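Serine protease pet (Escherichia coli, PDB 4OM9) acts as a secreted serine protease enterotoxin of enteroaggregative E. coli, an autotransporter passenger domain that probably cleaves the host cytoskeletal protein alpha-fodrin. Local coordinates at residues I341-S347 / K363-L369; K7-Y13 / Y198-L202; N470-H474 / Y620-S625. All blocks are in the same frame, centred on the assembly; numbering follows the deposited sequence.

Contact 1: residues I341-S347 / K363-L369; sequences IDIGKGS and KIGEGSL
Ile-341 and Asp-342 pair in parallel with Lys-363 and Ile-364, and the backbone bonds carry the contact. Ile-364 N meets Ile-341 O at 3.0 Å, and Ile-343 N returns a longer bond to Ile-364 O. Beyond this point the chains leave regular strand geometry: Gly-367 N binds Ile-343 O with the donor 54° out of the carbonyl plane, whereas Ser-368 N reaches Ser-347 O at 2.8 Å, almost straight (176° at the hydrogen). A water bridges Gly-346 N and Glu-366 O across the turns.

The glycines of 363-369 come close to the facing backbone. Gly-367 CA makes a CA-H...O contact with Gly-344 O at 3.2 Å and packs against Ile-343 CG2, and Gly-365 CA lies 3.3 Å from Ile-343 O and from Asp-342 OD1.

Charged groups act at two places. Lys-345 NZ forms a salt bridge with Glu-366 OE2 (3.5 Å) at the exposed border. Lys-363, bent at its second torsion (chi2 -83°), folds its amine back over its own turn, where NZ donates to Gly-367 O at 2.6 Å and to Gly-365 O; Asn-383 O is a further acceptor.

Apolar contacts line the opposite side of the strand from Asp-342. Ile-343 CD1 lies 3.8 Å from Leu-369 CB and also touches the aliphatic CE of Lys-363, while the ends of Ile-341 and Leu-369 cross at about a right angle.

These are successive coils of a right-handed parallel beta-helix, the fold of autotransporter passengers. Strand 341-343 lies between strands 316-318 and 361-364, Trp-351 and Val-349 of strand 348-352 meet the buried isoleucines and Leu-369, and Tyr-110 packs on Asp-342 and Ile-364.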
loop_
_atom_site.group_PDB
_atom_site.type_symbol
_atom_site.label_atom_id
_atom_site.label_comp_id
_atom_site.label_asym_id
_atom_site.label_seq_id
_atom_site.Cartn_x
_atom_site.Cartn_y
_atom_site.Cartn_z
ATOM N N ILE A 341 -11.149 -26.312 -20.906
ATOM C CA ILE A 341 -10.795 -25.675 -22.159
ATOM C C ILE A 341 -9.428 -25.017 -21.985
ATOM O O ILE A 341 -9.219 -24.280 -21.029
ATOM C CB ILE A 341 -11.855 -24.636 -22.579
ATOM C CG1 ILE A 341 -13.229 -25.301 -22.712
ATOM C CG2 ILE A 341 -11.438 -23.914 -23.861
ATOM C CD1 ILE A 341 -14.357 -24.355 -23.129
ATOM N N ASP A 342 -8.501 -25.305 -22.893
ATOM C CA ASP A 342 -7.141 -24.785 -22.827
ATOM C C ASP A 342 -6.847 -24.071 -24.137
ATOM O O ASP A 342 -6.647 -24.707 -25.162
ATOM C CB ASP A 342 -6.138 -25.924 -22.567
ATOM C CG ASP A 342 -4.686 -25.435 -22.408
ATOM O OD1 ASP A 342 -4.456 -24.210 -22.340
ATOM O OD2 ASP A 342 -3.760 -26.294 -22.335
ATOM N N ILE A 343 -6.827 -22.744 -24.105
ATOM C CA ILE A 343 -6.647 -21.962 -25.331
ATOM C C ILE A 343 -5.257 -21.367 -25.390
ATOM O O ILE A 343 -4.819 -20.694 -24.443
ATOM C CB ILE A 343 -7.667 -20.795 -25.451
ATOM C CG1 ILE A 343 -9.107 -21.284 -25.288
ATOM C CG2 ILE A 343 -7.473 -20.048 -26.767
ATOM C CD1 ILE A 343 -10.119 -20.111 -25.003
ATOM N N GLY A 344 -4.591 -21.603 -26.517
ATOM C CA GLY A 344 -3.268 -21.081 -26.773
ATOM C C GLY A 344 -3.205 -19.578 -26.928
ATOM O O GLY A 344 -4.193 -18.919 -27.275
ATOM N N LYS A 345 -2.020 -19.045 -26.653
ATOM C CA LYS A 345 -1.714 -17.625 -26.788
ATOM C C LYS A 345 -2.132 -17.062 -28.155
ATOM O O LYS A 345 -1.857 -17.663 -29.195
ATOM C CB LYS A 345 -0.210 -17.410 -26.553
ATOM C CG LYS A 345 0.291 -16.008 -26.837
ATOM C CD LYS A 345 1.795 -15.912 -26.658
ATOM C CE LYS A 345 2.167 -15.517 -25.238
ATOM N NZ LYS A 345 1.970 -14.058 -24.981
ATOM N N GLY A 346 -2.812 -15.916 -28.145
ATOM C CA GLY A 346 -3.158 -15.219 -29.380
ATOM C C GLY A 346 -4.369 -15.773 -30.123
ATOM O O GLY A 346 -4.689 -15.335 -31.232
ATOM N N SER A 347 -5.042 -16.737 -29.505
ATOM C CA SER A 347 -6.231 -17.337 -30.080
ATOM C C SER A 347 -7.505 -16.871 -29.400
ATOM O O SER A 347 -7.510 -16.544 -28.216
ATOM C CB SER A 347 -6.149 -18.867 -30.011
ATOM O OG SER A 347 -5.404 -19.391 -31.103
ATOM N N LYS A 363 -11.186 -23.101 -17.363
ATOM C CA LYS A 363 -10.513 -22.417 -18.455
ATOM C C LYS A 363 -9.052 -22.065 -18.096
ATOM O O LYS A 363 -8.799 -21.337 -17.131
ATOM C CB LYS A 363 -11.301 -21.154 -18.825
ATOM C CG LYS A 363 -10.870 -20.507 -20.131
ATOM C CD LYS A 363 -9.660 -19.595 -19.994
ATOM C CE LYS A 363 -9.285 -18.988 -21.343
ATOM N NZ LYS A 363 -7.927 -18.395 -21.252
ATOM N N ILE A 364 -8.097 -22.565 -18.871
ATOM C CA ILE A 364 -6.688 -22.176 -18.695
ATOM C C ILE A 364 -6.108 -21.791 -20.033
ATOM O O ILE A 364 -6.846 -21.673 -21.027
ATOM C CB ILE A 364 -5.813 -23.275 -18.084
ATOM C CG1 ILE A 364 -5.780 -24.508 -18.997
ATOM C CG2 ILE A 364 -6.307 -23.645 -16.711
ATOM C CD1 ILE A 364 -4.848 -25.633 -18.496
ATOM N N GLY A 365 -4.797 -21.579 -20.058
ATOM C CA GLY A 365 -4.123 -21.131 -21.260
ATOM C C GLY A 365 -4.229 -19.631 -21.444
ATOM O O GLY A 365 -5.038 -18.959 -20.792
ATOM N N GLU A 366 -3.429 -19.099 -22.357
ATOM C CA GLU A 366 -3.272 -17.657 -22.442
ATOM C C GLU A 366 -4.257 -16.947 -23.356
ATOM O O GLU A 366 -4.380 -15.725 -23.286
ATOM C CB GLU A 366 -1.852 -17.332 -22.884
ATOM C CG GLU A 366 -0.820 -17.646 -21.826
ATOM C CD GLU A 366 0.572 -17.300 -22.282
ATOM O OE1 GLU A 366 1.341 -18.224 -22.603
ATOM O OE2 GLU A 366 0.889 -16.099 -22.332
ATOM N N GLY A 367 -4.947 -17.707 -24.208
ATOM C CA GLY A 367 -5.900 -17.150 -25.157
ATOM C C GLY A 367 -7.286 -16.842 -24.601
ATOM O O GLY A 367 -7.536 -16.983 -23.395
ATOM N N SER A 368 -8.190 -16.455 -25.499
ATOM C CA SER A 368 -9.512 -15.919 -25.140
ATOM C C SER A 368 -10.725 -16.826 -25.372
ATOM O O SER A 368 -10.964 -17.278 -26.488
ATOM C CB SER A 368 -9.773 -14.621 -25.920
ATOM O OG SER A 368 -8.714 -13.703 -25.761
ATOM N N LEU A 369 -11.503 -17.042 -24.314
ATOM C CA LEU A 369 -12.819 -17.643 -24.435
ATOM C C LEU A 369 -13.861 -16.513 -24.516
ATOM O O LEU A 369 -14.020 -15.737 -23.577
ATOM C CB LEU A 369 -13.111 -18.568 -23.252
ATOM C CG LEU A 369 -14.350 -19.448 -23.435
ATOM C CD1 LEU A 369 -14.173 -20.363 -24.625
ATOM C CD2 LEU A 369 -14.658 -20.269 -22.206
HETATM O O HOH W 1 -3.021 -14.177 -25.630
#

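Contact 2: residues K7-Y13 / Y198-L202; sequences KAWARDY and YFTNL
Tyr-13 OH is gripped from two parts of the chain: it accepts a hydrogen bond from Thr-200 N at 2.8 Å, bent to 138° at the hydrogen, and is also bonded to Asp-4 O. With the oxygen accepting from Thr-200 N and the hydroxyl also bonded to Asp-4 O, the ring is held beside the 198-202 loop.

That ring stacks face to face on Phe-199, with centroids 4.2 Å apart and planes at 23°. Tyr-13 CE1 sits over the centre of the Phe-199 ring, while Phe-199 CE1 lies toward the rim of the tyrosine, so the overlap is offset. Phe-199 reaches this position because its CG is anti to the backbone N (chi1 -166°). Asn-201 CB approaches Tyr-13 CD1 obliquely at 3.8 Å, and Ala-8 CB meets Phe-199 CD1.

A cation-pi contact marks the more exposed end: Lys-7 NZ stands over the face of the Tyr-198 ring, 3.5 Å from its centroid.

Within the protease domain, the contact joins the start of helix 10-17 to the loop between strands 188-195 and 211-216. Asn-201 ties that loop to strand 172-185 through Ser-172 and Ala-173. Trp-9 NE1 hydrogen-bonds Asn-555 of helix 552-558, and its side chain packs on Glu-551 just before that helix.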
loop_
_atom_site.group_PDB
_atom_site.type_symbol
_atom_site.label_atom_id
_atom_site.label_comp_id
_atom_site.label_asym_id
_atom_site.label_seq_id
_atom_site.Cartn_x
_atom_site.Cartn_y
_atom_site.Cartn_z
ATOM N N LYS A 7 16.427 -22.003 16.983
ATOM C CA LYS A 7 16.870 -20.722 16.467
ATOM C C LYS A 7 15.701 -20.002 15.815
ATOM O O LYS A 7 15.350 -18.883 16.203
ATOM C CB LYS A 7 18.001 -20.890 15.457
ATOM C CG LYS A 7 19.369 -21.177 16.077
ATOM C CD LYS A 7 19.530 -22.643 16.413
ATOM C CE LYS A 7 20.942 -22.951 16.921
ATOM N NZ LYS A 7 21.999 -22.680 15.903
ATOM N N ALA A 8 15.094 -20.663 14.830
ATOM C CA ALA A 8 14.068 -20.048 14.004
ATOM C C ALA A 8 12.708 -20.139 14.663
ATOM O O ALA A 8 12.449 -21.040 15.446
ATOM C CB ALA A 8 14.029 -20.710 12.640
ATOM N N TRP A 9 11.829 -19.207 14.335
ATOM C CA TRP A 9 10.441 -19.342 14.764
ATOM C C TRP A 9 9.712 -20.412 13.956
ATOM O O TRP A 9 9.990 -20.626 12.771
ATOM C CB TRP A 9 9.700 -18.024 14.635
ATOM C CG TRP A 9 9.815 -17.161 15.807
ATOM C CD1 TRP A 9 8.869 -16.951 16.764
ATOM C CD2 TRP A 9 10.937 -16.351 16.161
ATOM N NE1 TRP A 9 9.338 -16.069 17.698
ATOM C CE2 TRP A 9 10.605 -15.676 17.345
ATOM C CE3 TRP A 9 12.196 -16.134 15.587
ATOM C CZ2 TRP A 9 11.479 -14.794 17.975
ATOM C CZ3 TRP A 9 13.065 -15.259 16.205
ATOM C CH2 TRP A 9 12.707 -14.604 17.392
ATOM N N ALA A 10 8.767 -21.069 14.612
ATOM C CA ALA A 10 8.011 -22.142 14.006
ATOM C C ALA A 10 7.303 -21.640 12.740
ATOM O O ALA A 10 7.273 -22.318 11.717
ATOM C CB ALA A 10 7.013 -22.706 15.019
ATOM N N ARG A 11 6.782 -20.419 12.821
ATOM C CA ARG A 11 5.992 -19.818 11.753
ATOM C C ARG A 11 6.872 -19.519 10.537
ATOM O O ARG A 11 6.380 -19.393 9.397
ATOM C CB ARG A 11 5.312 -18.548 12.284
ATOM C CG ARG A 11 4.721 -17.625 11.248
ATOM C CD ARG A 11 3.990 -16.483 11.920
ATOM N NE ARG A 11 4.665 -15.213 11.702
ATOM C CZ ARG A 11 4.136 -14.032 12.010
ATOM N NH1 ARG A 11 2.922 -13.968 12.539
ATOM N NH2 ARG A 11 4.808 -12.914 11.775
ATOM N N ASP A 12 8.180 -19.435 10.777
ATOM C CA ASP A 12 9.120 -19.126 9.706
ATOM C C ASP A 12 9.182 -20.210 8.618
ATOM O O ASP A 12 9.243 -19.896 7.426
ATOM C CB ASP A 12 10.515 -18.889 10.286
ATOM C CG ASP A 12 10.599 -17.600 11.083
ATOM O OD1 ASP A 12 9.780 -16.693 10.819
ATOM O OD2 ASP A 12 11.493 -17.483 11.957
ATOM N N TYR A 13 9.175 -21.478 9.026
ATOM C CA TYR A 13 9.170 -22.564 8.059
ATOM C C TYR A 13 7.904 -22.542 7.215
ATOM O O TYR A 13 7.935 -22.850 6.030
ATOM C CB TYR A 13 9.302 -23.919 8.757
ATOM C CG TYR A 13 10.623 -24.153 9.450
ATOM C CD1 TYR A 13 11.711 -24.672 8.754
ATOM C CD2 TYR A 13 10.783 -23.864 10.806
ATOM C CE1 TYR A 13 12.934 -24.897 9.386
ATOM C CE2 TYR A 13 11.995 -24.075 11.447
ATOM C CZ TYR A 13 13.068 -24.600 10.734
ATOM O OH TYR A 13 14.275 -24.815 11.365
ATOM N N TYR A 198 20.978 -25.049 10.475
ATOM C CA TYR A 198 20.315 -24.057 11.323
ATOM C C TYR A 198 18.833 -23.964 10.967
ATOM O O TYR A 198 17.955 -24.069 11.834
ATOM C CB TYR A 198 20.987 -22.688 11.187
ATOM C CG TYR A 198 22.283 -22.530 11.977
ATOM C CD1 TYR A 198 23.270 -23.515 11.954
ATOM C CD2 TYR A 198 22.524 -21.388 12.727
ATOM C CE1 TYR A 198 24.454 -23.371 12.673
ATOM C CE2 TYR A 198 23.707 -21.227 13.447
ATOM C CZ TYR A 198 24.668 -22.219 13.415
ATOM O OH TYR A 198 25.842 -22.059 14.131
ATOM N N PHE A 199 18.554 -23.761 9.684
ATOM C CA PHE A 199 17.181 -23.719 9.233
ATOM C C PHE A 199 16.801 -25.119 8.796
ATOM O O PHE A 199 16.933 -25.488 7.628
ATOM C CB PHE A 199 17.001 -22.720 8.106
ATOM C CG PHE A 199 15.582 -22.391 7.837
ATOM C CD1 PHE A 199 14.905 -21.501 8.655
ATOM C CD2 PHE A 199 14.910 -22.974 6.773
ATOM C CE1 PHE A 199 13.577 -21.184 8.410
ATOM C CE2 PHE A 199 13.578 -22.657 6.519
ATOM C CZ PHE A 199 12.912 -21.759 7.348
ATOM N N THR A 200 16.353 -25.905 9.761
ATOM C CA THR A 200 16.344 -27.342 9.593
ATOM C C THR A 200 14.945 -27.888 9.705
ATOM O O THR A 200 14.303 -27.854 10.763
ATOM C CB THR A 200 17.261 -28.036 10.622
ATOM O OG1 THR A 200 18.535 -27.377 10.652
ATOM C CG2 THR A 200 17.467 -29.483 10.250
ATOM N N ASN A 201 14.473 -28.352 8.564
ATOM C CA ASN A 201 13.229 -29.050 8.469
ATOM C C ASN A 201 13.522 -30.450 7.932
ATOM O O ASN A 201 13.771 -30.617 6.747
ATOM C CB ASN A 201 12.276 -28.279 7.561
ATOM C CG ASN A 201 10.903 -28.897 7.505
ATOM O OD1 ASN A 201 10.653 -29.937 8.119
ATOM N ND2 ASN A 201 9.989 -28.243 6.785
ATOM N N LEU A 202 13.526 -31.443 8.812
ATOM C CA LEU A 202 13.867 -32.790 8.402
ATOM C C LEU A 202 12.682 -33.467 7.708
ATOM O O LEU A 202 11.518 -33.179 8.006
ATOM C CB LEU A 202 14.326 -33.625 9.597
ATOM C CG LEU A 202 15.467 -33.027 10.429
ATOM C CD1 LEU A 202 15.685 -33.867 11.667
ATOM C CD2 LEU A 202 16.756 -32.891 9.624
#

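Contact 3: residues N470-H474 / Y620-S625; sequences NYIYH and YIDLYS
The His-474 imidazole and the Asp-622 carboxylate meet nearly coplanar, their planes 7° apart. At the ring edge, NE2 donates to Asp-622 OD2 at 2.7 Å; the oxygen lies in the ring plane and accepts the hydrogen bond with its anti lone pair, with 161° at the hydrogen. Asp-622 CB is also in the imidazole plane, 3.3 Å from His-474 NE2, so the methylene and the carboxylate approach this edge together. Over one face of the ring comes Ser-625 OG, 3.7 Å from His-474 CE1, a van der Waals neighbour whose hydrogen bond goes to Asp-522. The ring of His-519 also meets that of His-474, at a steep interplanar angle.

The carboxylate is placed by its first torsion, CG anti to the backbone N, and by an Asx turn in which Tyr-624 N donates to Asp-622 OD1 at 2.9 Å from above the carboxylate plane. A type I turn, closed by Ser-625 N to Asp-622 O, brings the serine to the histidine.

An apolar part lies beside these polar groups. Ile-472 CD1 rests 3.7 Å from Tyr-620 CB, where strands 471-473 and 620-622 cross at -80° with their axes 8.3 Å apart; the strands therefore touch through side chains and not as partners in a sheet.

Asp-622 OD2 takes a second bond from Asn-628, and His-474 ND1 has a weak one with Asp-499. A buried imidazole between two carboxylates would be expected to have its protonated form stabilised. Chemically, the contact is thus a polar clasp between the beta-helix and the strand pair 618-622 and 640-644.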
loop_
_atom_site.group_PDB
_atom_site.type_symbol
_atom_site.label_atom_id
_atom_site.label_comp_id
_atom_site.label_asym_id
_atom_site.label_seq_id
_atom_site.Cartn_x
_atom_site.Cartn_y
_atom_site.Cartn_z
ATOM N N ASN A 470 -19.046 -3.121 7.961
ATOM C CA ASN A 470 -17.606 -3.127 7.806
ATOM C C ASN A 470 -17.179 -4.167 6.793
ATOM O O ASN A 470 -17.513 -5.351 6.915
ATOM C CB ASN A 470 -16.920 -3.410 9.138
ATOM C CG ASN A 470 -16.837 -2.190 10.035
ATOM O OD1 ASN A 470 -17.312 -1.098 9.696
ATOM N ND2 ASN A 470 -16.245 -2.379 11.200
ATOM N N TYR A 471 -16.448 -3.709 5.789
ATOM C CA TYR A 471 -15.986 -4.580 4.731
ATOM C C TYR A 471 -14.646 -4.067 4.206
ATOM O O TYR A 471 -14.446 -2.849 4.041
ATOM C CB TYR A 471 -17.016 -4.678 3.593
ATOM C CG TYR A 471 -16.360 -5.060 2.289
ATOM C CD1 TYR A 471 -15.968 -6.374 2.031
ATOM C CD2 TYR A 471 -16.094 -4.101 1.330
ATOM C CE1 TYR A 471 -15.334 -6.713 0.836
ATOM C CE2 TYR A 471 -15.478 -4.429 0.152
ATOM C CZ TYR A 471 -15.097 -5.730 -0.096
ATOM O OH TYR A 471 -14.470 -6.009 -1.286
ATOM N N ILE A 472 -13.713 -4.987 3.972
ATOM C CA ILE A 472 -12.427 -4.592 3.416
ATOM C C ILE A 472 -12.233 -5.154 2.008
ATOM O O ILE A 472 -12.308 -6.352 1.809
ATOM C CB ILE A 472 -11.254 -5.043 4.303
ATOM C CG1 ILE A 472 -11.526 -4.675 5.761
ATOM C CG2 ILE A 472 -9.958 -4.406 3.813
ATOM C CD1 ILE A 472 -10.360 -4.970 6.713
ATOM N N TYR A 473 -11.996 -4.267 1.045
ATOM C CA TYR A 473 -11.592 -4.676 -0.288
ATOM C C TYR A 473 -10.081 -4.795 -0.265
ATOM O O TYR A 473 -9.379 -3.795 -0.027
ATOM C CB TYR A 473 -12.062 -3.679 -1.353
ATOM C CG TYR A 473 -11.590 -4.002 -2.758
ATOM C CD1 TYR A 473 -11.799 -5.276 -3.317
ATOM C CD2 TYR A 473 -10.960 -3.033 -3.541
ATOM C CE1 TYR A 473 -11.371 -5.569 -4.601
ATOM C CE2 TYR A 473 -10.526 -3.315 -4.823
ATOM C CZ TYR A 473 -10.739 -4.583 -5.356
ATOM O OH TYR A 473 -10.298 -4.868 -6.635
ATOM N N HIS A 474 -9.590 -6.025 -0.451
ATOM C CA HIS A 474 -8.168 -6.319 -0.464
ATOM C C HIS A 474 -7.539 -6.099 -1.849
ATOM O O HIS A 474 -6.320 -6.103 -1.983
ATOM C CB HIS A 474 -7.909 -7.764 -0.037
ATOM C CG HIS A 474 -8.124 -8.047 1.427
ATOM N ND1 HIS A 474 -7.449 -7.384 2.434
ATOM C CD2 HIS A 474 -8.875 -9.000 2.035
ATOM C CE1 HIS A 474 -7.814 -7.886 3.607
ATOM N NE2 HIS A 474 -8.672 -8.864 3.391
ATOM N N TYR A 620 -7.593 -1.517 10.330
ATOM C CA TYR A 620 -8.416 -2.718 10.242
ATOM C C TYR A 620 -7.637 -3.896 9.677
ATOM O O TYR A 620 -6.834 -3.748 8.762
ATOM C CB TYR A 620 -9.660 -2.450 9.386
ATOM C CG TYR A 620 -10.500 -1.302 9.930
ATOM C CD1 TYR A 620 -10.101 0.017 9.746
ATOM C CD2 TYR A 620 -11.679 -1.541 10.635
ATOM C CE1 TYR A 620 -10.842 1.063 10.246
ATOM C CE2 TYR A 620 -12.430 -0.495 11.137
ATOM C CZ TYR A 620 -12.005 0.804 10.930
ATOM O OH TYR A 620 -12.714 1.863 11.412
ATOM N N ILE A 621 -7.868 -5.072 10.235
ATOM C CA ILE A 621 -7.301 -6.280 9.648
ATOM C C ILE A 621 -8.389 -7.322 9.479
ATOM O O ILE A 621 -9.442 -7.259 10.140
ATOM C CB ILE A 621 -6.148 -6.866 10.491
ATOM C CG1 ILE A 621 -6.652 -7.344 11.849
ATOM C CG2 ILE A 621 -5.044 -5.848 10.658
ATOM C CD1 ILE A 621 -5.580 -8.066 12.694
ATOM N N ASP A 622 -8.104 -8.280 8.595
ATOM C CA ASP A 622 -9.025 -9.329 8.194
ATOM C C ASP A 622 -8.426 -10.646 8.661
ATOM O O ASP A 622 -7.366 -11.044 8.194
ATOM C CB ASP A 622 -9.229 -9.273 6.665
ATOM C CG ASP A 622 -10.070 -10.441 6.092
ATOM O OD1 ASP A 622 -10.698 -11.208 6.856
ATOM O OD2 ASP A 622 -10.108 -10.558 4.846
ATOM N N LEU A 623 -9.088 -11.312 9.596
ATOM C CA LEU A 623 -8.614 -12.595 10.075
ATOM C C LEU A 623 -8.587 -13.707 8.997
ATOM O O LEU A 623 -8.004 -14.773 9.221
ATOM C CB LEU A 623 -9.456 -13.046 11.256
ATOM C CG LEU A 623 -9.278 -12.162 12.498
ATOM C CD1 LEU A 623 -10.125 -12.669 13.660
ATOM C CD2 LEU A 623 -7.796 -12.075 12.895
ATOM N N TYR A 624 -9.196 -13.462 7.839
ATOM C CA TYR A 624 -9.146 -14.436 6.760
ATOM C C TYR A 624 -8.584 -13.824 5.502
ATOM O O TYR A 624 -8.773 -14.355 4.394
ATOM C CB TYR A 624 -10.518 -15.014 6.466
ATOM C CG TYR A 624 -11.128 -15.771 7.610
ATOM C CD1 TYR A 624 -10.618 -17.006 7.997
ATOM C CD2 TYR A 624 -12.231 -15.266 8.293
ATOM C CE1 TYR A 624 -11.181 -17.719 9.043
ATOM C CE2 TYR A 624 -12.795 -15.966 9.350
ATOM C CZ TYR A 624 -12.267 -17.195 9.717
ATOM O OH TYR A 624 -12.828 -17.903 10.756
ATOM N N SER A 625 -7.894 -12.710 5.675
ATOM C CA SER A 625 -7.106 -12.123 4.607
ATOM C C SER A 625 -6.225 -13.186 3.916
ATOM O O SER A 625 -5.536 -13.970 4.581
ATOM C CB SER A 625 -6.242 -10.994 5.184
ATOM O OG SER A 625 -5.342 -10.503 4.220
#

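Along the chain the three contacts differ in reach. Contact 2 spans 185 residues and closes within the N-terminal protease domain before contact 1 opens; contact 1 joins neighbouring coils only 16 residues apart, and contact 3 then spans 146. Contacts 1 and 3 both use beta-helix strands, with centres about 33 Å apart, but contact 1 builds the solenoid's own coils whereas contact 3 fastens the antiparallel pair 618-622 and 640-644 against it. Contacts 1 and 2 are about 41 Å apart between centres. Contacts 2 and 3 approach to about 10 Å between nearest atoms without touching. Protease domain, successive coils and flanking strand pair are thus each held locally, consistent with one continuous passenger built on the solenoid.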